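Local coordinates for putative exported protein (Bordetella pertussis, PDB 2DVZ), which binds glutamate in the periplasm as a solute receptor of the Bug family, probably handing it to a membrane transporter, at residues L79-V84 and Y243-P248; P108-A113 and S284-E289; I21-P26 and Q50-E55; Q42-E47 and R260-V265. All coordinates share one frame; numbering follows the deposited sequence.

Contact 1: residues L79-V84 and Y243-P248; sequences LSIATV and YGLLAP. With GLU (glutamic acid), chain G.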
loop_
_atom_site.group_PDB
_atom_site.type_symbol
_atom_site.label_atom_id
_atom_site.label_comp_id
_atom_site.label_asym_id
_atom_site.label_seq_id
_atom_site.Cartn_x
_atom_site.Cartn_y
_atom_site.Cartn_z
ATOM N N LEU A 79 -3.726 -8.725 15.538
ATOM C CA LEU A 79 -4.053 -7.497 14.816
ATOM C C LEU A 79 -3.571 -7.638 13.385
ATOM O O LEU A 79 -2.933 -8.631 13.031
ATOM C CB LEU A 79 -3.368 -6.296 15.503
ATOM C CG LEU A 79 -3.640 -6.141 17.006
ATOM C CD1 LEU A 79 -2.784 -5.044 17.497
ATOM C CD2 LEU A 79 -5.064 -5.810 17.307
ATOM N N SER A 80 -3.876 -6.653 12.557
ATOM C CA SER A 80 -3.485 -6.704 11.157
ATOM C C SER A 80 -3.260 -5.298 10.608
ATOM O O SER A 80 -3.642 -4.299 11.247
ATOM C CB SER A 80 -4.500 -7.505 10.301
ATOM O OG SER A 80 -5.756 -6.835 10.202
ATOM N N ILE A 81 -2.589 -5.234 9.446
ATOM C CA ILE A 81 -2.280 -3.977 8.774
ATOM C C ILE A 81 -3.285 -3.711 7.670
ATOM O O ILE A 81 -3.377 -4.504 6.720
ATOM C CB ILE A 81 -0.828 -3.952 8.204
ATOM C CG1 ILE A 81 0.187 -4.288 9.292
ATOM C CG2 ILE A 81 -0.484 -2.544 7.639
ATOM C CD1 ILE A 81 0.147 -3.313 10.497
ATOM N N ALA A 82 -4.039 -2.609 7.804
ATOM C CA ALA A 82 -4.978 -2.184 6.762
ATOM C C ALA A 82 -4.178 -1.620 5.618
ATOM O O ALA A 82 -3.175 -0.918 5.837
ATOM C CB ALA A 82 -5.966 -1.134 7.274
ATOM N N THR A 83 -4.621 -1.937 4.401
ATOM C CA THR A 83 -3.994 -1.466 3.180
ATOM C C THR A 83 -5.144 -1.160 2.266
ATOM O O THR A 83 -6.257 -1.651 2.495
ATOM C CB THR A 83 -3.141 -2.555 2.507
ATOM O OG1 THR A 83 -3.998 -3.612 2.078
ATOM C CG2 THR A 83 -2.056 -3.103 3.445
ATOM N N VAL A 84 -4.900 -0.358 1.228
ATOM C CA VAL A 84 -5.955 -0.053 0.276
ATOM C C VAL A 84 -6.364 -1.304 -0.526
ATOM O O VAL A 84 -7.508 -1.415 -0.959
ATOM C CB VAL A 84 -5.627 1.205 -0.628
ATOM C CG1 VAL A 84 -6.758 1.456 -1.609
ATOM C CG2 VAL A 84 -5.438 2.459 0.226
ATOM N N TYR A 243 -1.373 3.127 5.283
ATOM C CA TYR A 243 -1.191 1.925 6.083
ATOM C C TYR A 243 -1.668 2.177 7.508
ATOM O O TYR A 243 -1.331 3.183 8.096
ATOM C CB TYR A 243 0.297 1.486 6.066
ATOM C CG TYR A 243 0.685 1.163 4.650
ATOM C CD1 TYR A 243 0.472 -0.130 4.132
ATOM C CD2 TYR A 243 1.181 2.169 3.792
ATOM C CE1 TYR A 243 0.767 -0.424 2.799
ATOM C CE2 TYR A 243 1.510 1.877 2.463
ATOM C CZ TYR A 243 1.284 0.592 1.966
ATOM O OH TYR A 243 1.580 0.309 0.649
ATOM N N GLY A 244 -2.446 1.255 8.061
ATOM C CA GLY A 244 -2.952 1.436 9.409
ATOM C C GLY A 244 -3.154 0.146 10.176
ATOM O O GLY A 244 -2.831 -0.943 9.692
ATOM N N LEU A 245 -3.715 0.278 11.377
ATOM C CA LEU A 245 -3.807 -0.825 12.290
ATOM C C LEU A 245 -5.279 -1.193 12.490
ATOM O O LEU A 245 -6.116 -0.334 12.665
ATOM C CB LEU A 245 -3.093 -0.491 13.606
ATOM C CG LEU A 245 -2.859 -1.655 14.585
ATOM C CD1 LEU A 245 -1.959 -2.826 14.050
ATOM C CD2 LEU A 245 -2.285 -1.103 15.841
ATOM N N LEU A 246 -5.557 -2.491 12.445
ATOM C CA LEU A 246 -6.915 -3.033 12.539
ATOM C C LEU A 246 -6.943 -4.059 13.634
ATOM O O LEU A 246 -5.975 -4.815 13.839
ATOM C CB LEU A 246 -7.295 -3.742 11.230
ATOM C CG LEU A 246 -7.350 -2.879 9.953
ATOM C CD1 LEU A 246 -7.574 -3.766 8.706
ATOM C CD2 LEU A 246 -8.391 -1.673 10.036
ATOM N N ALA A 247 -8.056 -4.084 14.340
ATOM C CA ALA A 247 -8.400 -5.201 15.220
ATOM C C ALA A 247 -9.715 -5.853 14.721
ATOM O O ALA A 247 -10.510 -5.220 13.972
ATOM C CB ALA A 247 -8.538 -4.715 16.671
ATOM N N PRO A 248 -9.961 -7.113 15.146
ATOM C CA PRO A 248 -11.256 -7.696 14.787
ATOM C C PRO A 248 -12.406 -6.873 15.349
ATOM O O PRO A 248 -12.280 -6.207 16.401
ATOM C CB PRO A 248 -11.213 -9.114 15.421
ATOM C CG PRO A 248 -9.721 -9.384 15.684
ATOM C CD PRO A 248 -9.135 -8.027 15.968
HETATM N N GLU G . -0.206 -3.232 -2.723
HETATM C CA GLU G . -0.238 -3.160 -1.249
HETATM C C GLU G . -1.035 -1.965 -0.754
HETATM O O GLU G . -0.555 -1.030 -0.105
HETATM C CB GLU G . 1.172 -3.234 -0.671
HETATM C CG GLU G . 2.021 -4.326 -1.348
HETATM C CD GLU G . 3.064 -4.932 -0.457
HETATM O OE1 GLU G . 3.115 -4.515 0.719
HETATM O OE2 GLU G . 3.827 -5.856 -0.917
HETATM O OXT GLU G . -2.259 -1.953 -0.966
HETATM O O HOH W 1 -7.075 -7.116 12.441
#

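Contact 2: residues P108-A113 and S284-E289; sequences PVTNFA and SGNTPE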
loop_
_atom_site.group_PDB
_atom_site.type_symbol
_atom_site.label_atom_id
_atom_site.label_comp_id
_atom_site.label_asym_id
_atom_site.label_seq_id
_atom_site.Cartn_x
_atom_site.Cartn_y
_atom_site.Cartn_z
ATOM N N PRO A 108 -11.272 -0.443 13.271
ATOM C CA PRO A 108 -10.078 0.400 13.032
ATOM C C PRO A 108 -9.425 0.949 14.299
ATOM O O PRO A 108 -10.110 1.322 15.242
ATOM C CB PRO A 108 -10.613 1.562 12.202
ATOM C CG PRO A 108 -11.904 1.048 11.631
ATOM C CD PRO A 108 -12.482 0.177 12.736
ATOM N N VAL A 109 -8.089 0.991 14.307
ATOM C CA VAL A 109 -7.373 1.554 15.419
ATOM C C VAL A 109 -6.846 2.951 15.032
ATOM O O VAL A 109 -7.156 3.946 15.702
ATOM C CB VAL A 109 -6.239 0.609 15.868
ATOM C CG1 VAL A 109 -5.406 1.267 16.947
ATOM C CG2 VAL A 109 -6.845 -0.753 16.353
ATOM N N THR A 110 -6.062 2.998 13.951
ATOM C CA THR A 110 -5.399 4.217 13.483
ATOM C C THR A 110 -4.701 4.017 12.134
ATOM O O THR A 110 -4.191 2.924 11.806
ATOM C CB THR A 110 -4.384 4.775 14.523
ATOM O OG1 THR A 110 -4.123 6.160 14.254
ATOM C CG2 THR A 110 -3.085 3.971 14.518
ATOM N N ASN A 111 -4.714 5.089 11.351
ATOM C CA ASN A 111 -3.883 5.215 10.178
ATOM C C ASN A 111 -2.481 5.601 10.631
ATOM O O ASN A 111 -2.277 6.667 11.207
ATOM C CB ASN A 111 -4.512 6.254 9.245
ATOM C CG ASN A 111 -3.727 6.489 7.968
ATOM O OD1 ASN A 111 -2.604 6.010 7.786
ATOM N ND2 ASN A 111 -4.333 7.229 7.063
ATOM N N PHE A 112 -1.522 4.701 10.397
ATOM C CA PHE A 112 -0.103 4.980 10.623
ATOM C C PHE A 112 0.410 6.085 9.714
ATOM O O PHE A 112 1.006 7.083 10.162
ATOM C CB PHE A 112 0.753 3.764 10.316
ATOM C CG PHE A 112 0.642 2.636 11.320
ATOM C CD1 PHE A 112 0.032 2.826 12.578
ATOM C CD2 PHE A 112 1.198 1.380 11.015
ATOM C CE1 PHE A 112 -0.040 1.775 13.524
ATOM C CE2 PHE A 112 1.155 0.314 11.978
ATOM C CZ PHE A 112 0.531 0.510 13.213
ATOM N N ALA A 113 0.221 5.909 8.412
ATOM C CA ALA A 113 0.848 6.850 7.469
ATOM C C ALA A 113 0.109 6.913 6.167
ATOM O O ALA A 113 -0.442 5.910 5.652
ATOM C CB ALA A 113 2.300 6.485 7.220
ATOM N N SER A 284 0.239 9.780 10.121
ATOM C CA SER A 284 -1.138 10.191 10.399
ATOM C C SER A 284 -1.427 10.107 11.938
ATOM O O SER A 284 -1.374 11.118 12.636
ATOM C CB SER A 284 -2.098 9.342 9.567
ATOM O OG SER A 284 -3.431 9.781 9.696
ATOM N N GLY A 285 -1.678 8.903 12.468
ATOM C CA GLY A 285 -1.975 8.744 13.882
ATOM C C GLY A 285 -3.293 9.424 14.212
ATOM O O GLY A 285 -3.441 10.012 15.287
ATOM N N ASN A 286 -4.235 9.336 13.265
ATOM C CA ASN A 286 -5.588 9.871 13.408
ATOM C C ASN A 286 -6.450 8.937 14.277
ATOM O O ASN A 286 -5.976 7.915 14.764
ATOM C CB ASN A 286 -6.211 10.109 12.031
ATOM C CG ASN A 286 -6.401 8.814 11.231
ATOM O OD1 ASN A 286 -6.037 7.747 11.696
ATOM N ND2 ASN A 286 -7.001 8.909 10.029
ATOM N N THR A 287 -7.720 9.277 14.463
ATOM C CA THR A 287 -8.575 8.526 15.373
ATOM C C THR A 287 -9.152 7.330 14.640
ATOM O O THR A 287 -9.165 7.332 13.395
ATOM C CB THR A 287 -9.718 9.388 15.929
ATOM O OG1 THR A 287 -10.560 9.817 14.846
ATOM C CG2 THR A 287 -9.171 10.592 16.653
ATOM N N PRO A 288 -9.635 6.308 15.403
ATOM C CA PRO A 288 -10.358 5.186 14.793
ATOM C C PRO A 288 -11.405 5.652 13.774
ATOM O O PRO A 288 -11.448 5.108 12.683
ATOM C CB PRO A 288 -11.007 4.497 15.999
ATOM C CG PRO A 288 -10.065 4.775 17.110
ATOM C CD PRO A 288 -9.502 6.134 16.867
ATOM N N GLU A 289 -12.213 6.654 14.130
ATOM C CA GLU A 289 -13.282 7.166 13.276
ATOM C C GLU A 289 -12.766 7.872 12.022
ATOM O O GLU A 289 -13.389 7.810 10.933
ATOM C CB GLU A 289 -14.204 8.148 14.034
ATOM C CG GLU A 289 -14.836 7.607 15.275
ATOM C CD GLU A 289 -13.966 7.786 16.518
ATOM O OE1 GLU A 289 -12.723 7.907 16.394
ATOM O OE2 GLU A 289 -14.533 7.823 17.632
#

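Contact 3: residues I21-P26 and Q50-E55; sequences IRVIVP and QPMVVE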
loop_
_atom_site.group_PDB
_atom_site.type_symbol
_atom_site.label_atom_id
_atom_site.label_comp_id
_atom_site.label_asym_id
_atom_site.label_seq_id
_atom_site.Cartn_x
_atom_site.Cartn_y
_atom_site.Cartn_z
ATOM N N ILE A 21 1.666 -9.545 21.012
ATOM C CA ILE A 21 0.608 -9.232 20.062
ATOM C C ILE A 21 1.094 -9.648 18.672
ATOM O O ILE A 21 2.196 -9.296 18.277
ATOM C CB ILE A 21 0.280 -7.728 20.077
ATOM C CG1 ILE A 21 -0.147 -7.278 21.471
ATOM C CG2 ILE A 21 -0.763 -7.388 19.041
ATOM C CD1 ILE A 21 0.348 -5.920 21.831
ATOM N N ARG A 22 0.273 -10.439 17.978
ATOM C CA ARG A 22 0.539 -10.856 16.631
ATOM C C ARG A 22 0.043 -9.716 15.731
ATOM O O ARG A 22 -1.041 -9.146 15.946
ATOM C CB ARG A 22 -0.198 -12.173 16.306
ATOM C CG ARG A 22 0.256 -13.390 17.152
ATOM C CD ARG A 22 -0.715 -14.612 17.040
ATOM N NE ARG A 22 -0.963 -14.983 15.645
ATOM C CZ ARG A 22 -2.142 -15.376 15.156
ATOM N NH1 ARG A 22 -3.222 -15.463 15.947
ATOM N NH2 ARG A 22 -2.251 -15.660 13.853
ATOM N N VAL A 23 0.860 -9.380 14.739
ATOM C CA VAL A 23 0.469 -8.403 13.746
ATOM C C VAL A 23 0.608 -9.054 12.387
ATOM O O VAL A 23 1.699 -9.408 11.956
ATOM C CB VAL A 23 1.300 -7.101 13.821
ATOM C CG1 VAL A 23 0.783 -6.052 12.726
ATOM C CG2 VAL A 23 1.213 -6.495 15.249
ATOM N N ILE A 24 -0.516 -9.216 11.724
ATOM C CA ILE A 24 -0.559 -9.839 10.428
ATOM C C ILE A 24 -0.399 -8.799 9.325
ATOM O O ILE A 24 -1.195 -7.856 9.189
ATOM C CB ILE A 24 -1.868 -10.675 10.227
ATOM C CG1 ILE A 24 -1.971 -11.829 11.255
ATOM C CG2 ILE A 24 -1.962 -11.246 8.804
ATOM C CD1 ILE A 24 -3.439 -12.521 11.256
ATOM N N VAL A 25 0.634 -9.019 8.517
ATOM C CA VAL A 25 0.875 -8.260 7.301
ATOM C C VAL A 25 0.399 -9.099 6.098
ATOM O O VAL A 25 0.979 -10.147 5.787
ATOM C CB VAL A 25 2.383 -7.819 7.230
ATOM C CG1 VAL A 25 2.778 -7.282 5.846
ATOM C CG2 VAL A 25 2.645 -6.804 8.301
ATOM N N PRO A 26 -0.677 -8.649 5.426
ATOM C CA PRO A 26 -1.276 -9.426 4.343
ATOM C C PRO A 26 -0.471 -9.408 3.026
ATOM O O PRO A 26 -1.019 -9.638 1.969
ATOM C CB PRO A 26 -2.651 -8.778 4.206
ATOM C CG PRO A 26 -2.349 -7.311 4.507
ATOM C CD PRO A 26 -1.415 -7.400 5.668
ATOM N N GLN A 50 5.226 -4.990 25.537
ATOM C CA GLN A 50 5.052 -6.335 25.002
ATOM C C GLN A 50 5.562 -6.421 23.573
ATOM O O GLN A 50 5.437 -5.473 22.815
ATOM C CB GLN A 50 3.582 -6.795 25.051
ATOM C CG GLN A 50 2.994 -6.962 26.438
ATOM C CD GLN A 50 3.703 -7.974 27.322
ATOM O OE1 GLN A 50 4.316 -8.939 26.845
ATOM N NE2 GLN A 50 3.618 -7.765 28.626
ATOM N N PRO A 51 6.151 -7.569 23.192
ATOM C CA PRO A 51 6.450 -7.710 21.753
ATOM C C PRO A 51 5.211 -7.682 20.843
ATOM O O PRO A 51 4.137 -8.155 21.219
ATOM C CB PRO A 51 7.129 -9.083 21.656
ATOM C CG PRO A 51 6.676 -9.810 22.930
ATOM C CD PRO A 51 6.597 -8.743 23.971
HETATM N N MSE A 52 5.395 -7.079 19.674
HETATM C CA MSE A 52 4.456 -7.124 18.585
HETATM C C MSE A 52 5.136 -7.866 17.465
HETATM O O MSE A 52 6.121 -7.404 16.915
HETATM C CB MSE A 52 4.101 -5.718 18.144
HETATM C CG MSE A 52 3.258 -4.986 19.167
HETATM SE SE MSE A 52 2.717 -3.284 18.462
HETATM C CE MSE A 52 0.894 -3.657 17.843
ATOM N N VAL A 53 4.619 -9.040 17.138
ATOM C CA VAL A 53 5.342 -9.941 16.274
ATOM C C VAL A 53 4.671 -9.979 14.910
ATOM O O VAL A 53 3.524 -10.364 14.780
ATOM C CB VAL A 53 5.499 -11.344 16.945
ATOM C CG1 VAL A 53 6.300 -12.291 16.075
ATOM C CG2 VAL A 53 6.192 -11.180 18.269
ATOM N N VAL A 54 5.407 -9.536 13.897
ATOM C CA VAL A 54 4.905 -9.471 12.524
ATOM C C VAL A 54 4.873 -10.864 11.899
ATOM O O VAL A 54 5.837 -11.643 11.991
ATOM C CB VAL A 54 5.751 -8.481 11.659
ATOM C CG1 VAL A 54 5.385 -8.540 10.183
ATOM C CG2 VAL A 54 5.615 -7.037 12.171
ATOM N N GLU A 55 3.737 -11.156 11.272
ATOM C CA GLU A 55 3.503 -12.380 10.535
ATOM C C GLU A 55 3.190 -11.961 9.122
ATOM O O GLU A 55 2.244 -11.211 8.896
ATOM C CB GLU A 55 2.261 -13.104 11.093
ATOM C CG GLU A 55 2.565 -14.043 12.212
ATOM C CD GLU A 55 1.309 -14.542 12.943
ATOM O OE1 GLU A 55 0.241 -14.740 12.314
ATOM O OE2 GLU A 55 1.419 -14.767 14.155
#

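Contact 4: residues Q42-E47 and R260-V265; sequences QRMSQE and RDAAVV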
loop_
_atom_site.group_PDB
_atom_site.type_symbol
_atom_site.label_atom_id
_atom_site.label_comp_id
_atom_site.label_asym_id
_atom_site.label_seq_id
_atom_site.Cartn_x
_atom_site.Cartn_y
_atom_site.Cartn_z
ATOM N N GLN A 42 7.570 -2.005 15.908
ATOM C CA GLN A 42 8.826 -2.028 16.687
ATOM C C GLN A 42 8.880 -0.984 17.783
ATOM O O GLN A 42 9.290 -1.282 18.904
ATOM C CB GLN A 42 10.043 -1.804 15.786
ATOM C CG GLN A 42 10.511 -3.075 15.099
ATOM C CD GLN A 42 10.935 -4.103 16.112
ATOM O OE1 GLN A 42 10.142 -4.987 16.518
ATOM N NE2 GLN A 42 12.185 -3.978 16.576
ATOM N N ARG A 43 8.516 0.249 17.427
ATOM C CA ARG A 43 8.532 1.363 18.341
ATOM C C ARG A 43 7.303 1.359 19.265
ATOM O O ARG A 43 7.420 1.720 20.424
ATOM C CB ARG A 43 8.684 2.676 17.550
ATOM C CG ARG A 43 8.790 3.950 18.383
ATOM C CD ARG A 43 10.016 3.955 19.305
ATOM N NE ARG A 43 10.005 5.102 20.236
ATOM C CZ ARG A 43 9.272 5.194 21.336
ATOM N NH1 ARG A 43 8.440 4.212 21.680
ATOM N NH2 ARG A 43 9.350 6.281 22.082
HETATM N N MSE A 44 6.131 0.991 18.744
HETATM C CA MSE A 44 4.939 0.779 19.571
HETATM C C MSE A 44 5.234 -0.245 20.666
HETATM O O MSE A 44 4.818 -0.085 21.798
HETATM C CB MSE A 44 3.758 0.280 18.736
HETATM C CG MSE A 44 3.038 1.342 17.995
HETATM SE SE MSE A 44 1.569 0.603 16.945
HETATM C CE MSE A 44 0.298 0.073 18.344
ATOM N N SER A 45 5.987 -1.274 20.308
ATOM C CA SER A 45 6.236 -2.372 21.200
ATOM C C SER A 45 6.991 -1.917 22.464
ATOM O O SER A 45 6.627 -2.284 23.610
ATOM C CB SER A 45 6.995 -3.433 20.437
ATOM O OG SER A 45 7.395 -4.441 21.306
ATOM N N GLN A 46 8.019 -1.093 22.232
ATOM C CA GLN A 46 8.784 -0.409 23.280
ATOM C C GLN A 46 7.844 0.336 24.240
ATOM O O GLN A 46 7.998 0.275 25.458
ATOM C CB GLN A 46 9.810 0.537 22.629
ATOM C CG GLN A 46 10.518 1.483 23.631
ATOM C CD GLN A 46 11.415 2.545 22.974
ATOM O OE1 GLN A 46 11.549 3.658 23.499
ATOM N NE2 GLN A 46 12.026 2.210 21.834
ATOM N N GLU A 47 6.840 1.000 23.683
ATOM C CA GLU A 47 5.842 1.738 24.470
ATOM C C GLU A 47 4.900 0.829 25.236
ATOM O O GLU A 47 4.601 1.094 26.398
ATOM C CB GLU A 47 5.028 2.684 23.561
ATOM C CG GLU A 47 3.905 3.486 24.232
ATOM C CD GLU A 47 4.386 4.497 25.322
ATOM O OE1 GLU A 47 5.596 4.819 25.385
ATOM O OE2 GLU A 47 3.518 4.987 26.096
ATOM N N ARG A 260 -3.832 2.727 20.071
ATOM C CA ARG A 260 -3.782 3.980 19.362
ATOM C C ARG A 260 -2.832 4.935 20.057
ATOM O O ARG A 260 -2.036 5.625 19.399
ATOM C CB ARG A 260 -5.164 4.634 19.255
ATOM C CG ARG A 260 -5.176 5.676 18.159
ATOM C CD ARG A 260 -5.951 6.860 18.548
ATOM N NE ARG A 260 -5.517 8.020 17.770
ATOM C CZ ARG A 260 -5.685 9.281 18.132
ATOM N NH1 ARG A 260 -6.274 9.552 19.272
ATOM N NH2 ARG A 260 -5.259 10.258 17.356
ATOM N N ASP A 261 -2.907 4.969 21.380
ATOM C CA ASP A 261 -1.978 5.782 22.149
ATOM C C ASP A 261 -0.514 5.436 21.899
ATOM O O ASP A 261 0.342 6.339 21.772
ATOM C CB ASP A 261 -2.296 5.643 23.629
ATOM C CG ASP A 261 -3.437 6.479 24.026
ATOM O OD1 ASP A 261 -3.814 7.381 23.245
ATOM O OD2 ASP A 261 -3.973 6.248 25.111
ATOM N N ALA A 262 -0.227 4.132 21.856
ATOM C CA ALA A 262 1.119 3.676 21.566
ATOM C C ALA A 262 1.546 4.013 20.138
ATOM O O ALA A 262 2.740 4.237 19.908
ATOM C CB ALA A 262 1.258 2.194 21.821
ATOM N N ALA A 263 0.593 3.990 19.195
ATOM C CA ALA A 263 0.829 4.395 17.794
ATOM C C ALA A 263 1.199 5.873 17.740
ATOM O O ALA A 263 2.189 6.255 17.088
ATOM C CB ALA A 263 -0.412 4.117 16.899
ATOM N N VAL A 264 0.422 6.685 18.461
ATOM C CA VAL A 264 0.644 8.125 18.531
ATOM C C VAL A 264 2.030 8.415 19.137
ATOM O O VAL A 264 2.775 9.249 18.608
ATOM C CB VAL A 264 -0.524 8.893 19.271
ATOM C CG1 VAL A 264 -0.086 10.308 19.741
ATOM C CG2 VAL A 264 -1.746 8.977 18.388
ATOM N N VAL A 265 2.414 7.701 20.180
ATOM C CA VAL A 265 3.753 7.894 20.724
ATOM C C VAL A 265 4.821 7.536 19.697
ATOM O O VAL A 265 5.781 8.301 19.496
ATOM C CB VAL A 265 4.002 7.093 22.065
ATOM C CG1 VAL A 265 5.498 7.010 22.370
ATOM C CG2 VAL A 265 3.240 7.719 23.224
#

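Contact 1: residues L79-V84 and Y243-P248
Two central strands of the periplasmic binding protein fold run antiparallel here, residues 79-82 beside 243-248, and one end of the pair, at Thr83 and Tyr243, reaches the glutamate pocket. Ser80 and Leu246 form one hydrogen-bonded pair, with Leu246 N 2.9 Å from Ser80 O, and Ala82 and Gly244 form the next, with Ala82 N 2.8 Å from Gly244 O. Between them Ile81 and Leu245 make a non-hydrogen-bonded pair, their CD1 methyls meeting on one face of the sheet. On the other face Leu246 CD1 presses on Ala82 CB at 3.4 Å, closer than usual for two carbons; the small alanine suits a place beneath a branched side chain. Ser80 OG lies beside Leu246 CB, and a water 2.6 Å from Ser80 OG gives a weak bond to Leu246 O, linking the hydroxyl to the neighbouring strand. With its CG anti to the carbonyl carbon (chi1 -62°), Tyr243 runs its ring alongside Thr83 toward the ligand, and Thr83 CG2 approaches it obliquely, 3.9 Å from Tyr243 CE1. The phenol suits this place because its long, flat side chain ends in a donor: Tyr243 OH gives a weak hydrogen bond to ligand atom O of the glutamate. Thr83 occupies the N-cap position before the next helix, and its hydroxyl is hydrogen-bonded to that of Thr86. Strand 21-25 flanks residues 79-82 and strand 106-121 flanks 243-248; helix 32-48 covers the Ile81 face, and Phe291 of helix 288-307 covers Ala82 and Leu246.

Contact 2: residues P108-A113 and S284-E289
Asn286 turns its side-chain amide toward the strand, its OD1 accepting from Asn111 N at 3.0 Å, while its backbone O takes the hydroxyl proton of Thr110. This works because CG sits between the backbone N and the carbonyl carbon (chi1 64°), bending the amide back to the strand edge. Thr110 approaches from the same strand with OG1 anti to its backbone N, 2.6 Å from Asn286 O. One asparagine thus accepts through both its side chain and its main chain, a role suited to a short polar residue in a turn; its ND2 is bonded to Glu294. Ser284 lays its CB against Asn111 O, and this small residue and the side-chain-free Gly285 let the backbones come close: Gly285 N donates to Asn111 O at 2.6 Å, and Ser284 N meets Phe112 O at 2.8 Å. Gly285 has a positive phi (66°), which glycine adopts with least strain. The Pro288 ring rests on carbonyls, CG 3.3 Å from Val109 O, just after Thr287, the N-cap of helix 288-307. The strand carries two classic beta bulges, at Val109-Thr110 facing Leu245 and at Phe112-Ala113 facing Tyr243. Strand 241-248 thus lines one edge, while Arg260 of helix 253-267 bonds to Gly285 O.

Contact 3: residues I21-P26 and Q50-E55
The guanidinium of Arg22 meets the carboxylate of Glu55 edge to edge, their planes 22° apart and so nearly coplanar. Arg22 grips side-on with two nitrogens, NE 2.8 Å from Glu55 OE2 and NH2 3.1 Å from Glu55 OE1, and both oxygens are met on their syn side. Glu55 OE2 lies just 1° out of the guanidinium plane. A bend at chi3 (53°) turns NE along the strand direction toward Glu55, whose extended side chain reaches over to it; such long, flexible side chains can pair over a two-residue offset. Glu55 OE1 also makes a salt bridge to Lys57, a second positive partner that probably favours the ionised carboxylate. Beneath the pair lies the parallel strand pairing of a beta-alpha-beta unit, strand 21-25, helix 32-48 and strand 52-56. Residues 21 to 24 stand opposite 52 to 55, and Val23 is held through its backbone N and O: Val23 N bonds to Val53 O at 2.8 Å and Val23 O accepts from Glu55 N, also at 2.8 Å. The opposite face of the sheet is apolar and turned to helix 32-48. There Ile21 and Met52, a selenomethionine, lie side by side, and Met52 CE reaches Val23 CG2 at 3.9 Å. Beta-branched residues suit such extended strands: Val25 CG2 touches Val54 CG1 at 3.8 Å, and Val25 also packs on Thr33 and Ala37.

Contact 4: residues Q42-E47 and R260-V265
Met44 and Ala262 mark the close crossing of two helices that cover one face of the sheet in this periplasmic binding protein fold. The axes of 42-47 and 260-265 come within 8.4 Å at an angle of 116°, with no hydrogen bond between the segments. The tight part is buried and apolar. Met44, a selenomethionine, lays CG 3.5 Å from Ala262 O and brings SE within 4.0 Å of Ala263 CB. Its chain is straight to SE (chi2 179°) and then bends, which carries CE back along the alanines, 4.2 Å from Ala262 CB. Alanines suit this crossing because their short side chains let the helices approach; the flexible selenomethionine then fills in against them and reaches Leu259 and Phe112. Toward the solvent side, more exposed charged side chains replace buried apolar ones. Glu47 is exposed; its CG rests on Ala262 CB at 3.8 Å, and with a bend at chi2 (63°) the Glu47 side chain crosses that of Val265 at about a right angle, OE1 nearest CG1. A long, charged residue can lend its methylenes to the helix while its oxygens remain near solvent. Arg43, salt-bridged through NE to Asp269, approaches the same valine obliquely: Arg43 NH2 stands 3.9 Å from Val265 CG1.

Overall arrangement
From the N terminus, strand 21-25 leads into helix 32-48 and then strand 52-56, where contact 3 closes the first, short loop. Contact 4 opens within that loop, on the helix, and so crosses contact 3. Strand 78-82 next opens contact 1, and strand 106-121 opens contact 2. The chain then makes a long excursion before strand 241-248 returns to close contact 1; helix 253-267 closes contact 4, which therefore encloses contact 1, and residues 284-289 close contact 2, which crosses both. Contacts 1 and 3 pair strands of one sheet, contact 2 fastens the loop before helix 288-307 to another of its strands, and contact 4 joins helices above it, with Met44 touching Leu245 and Met52.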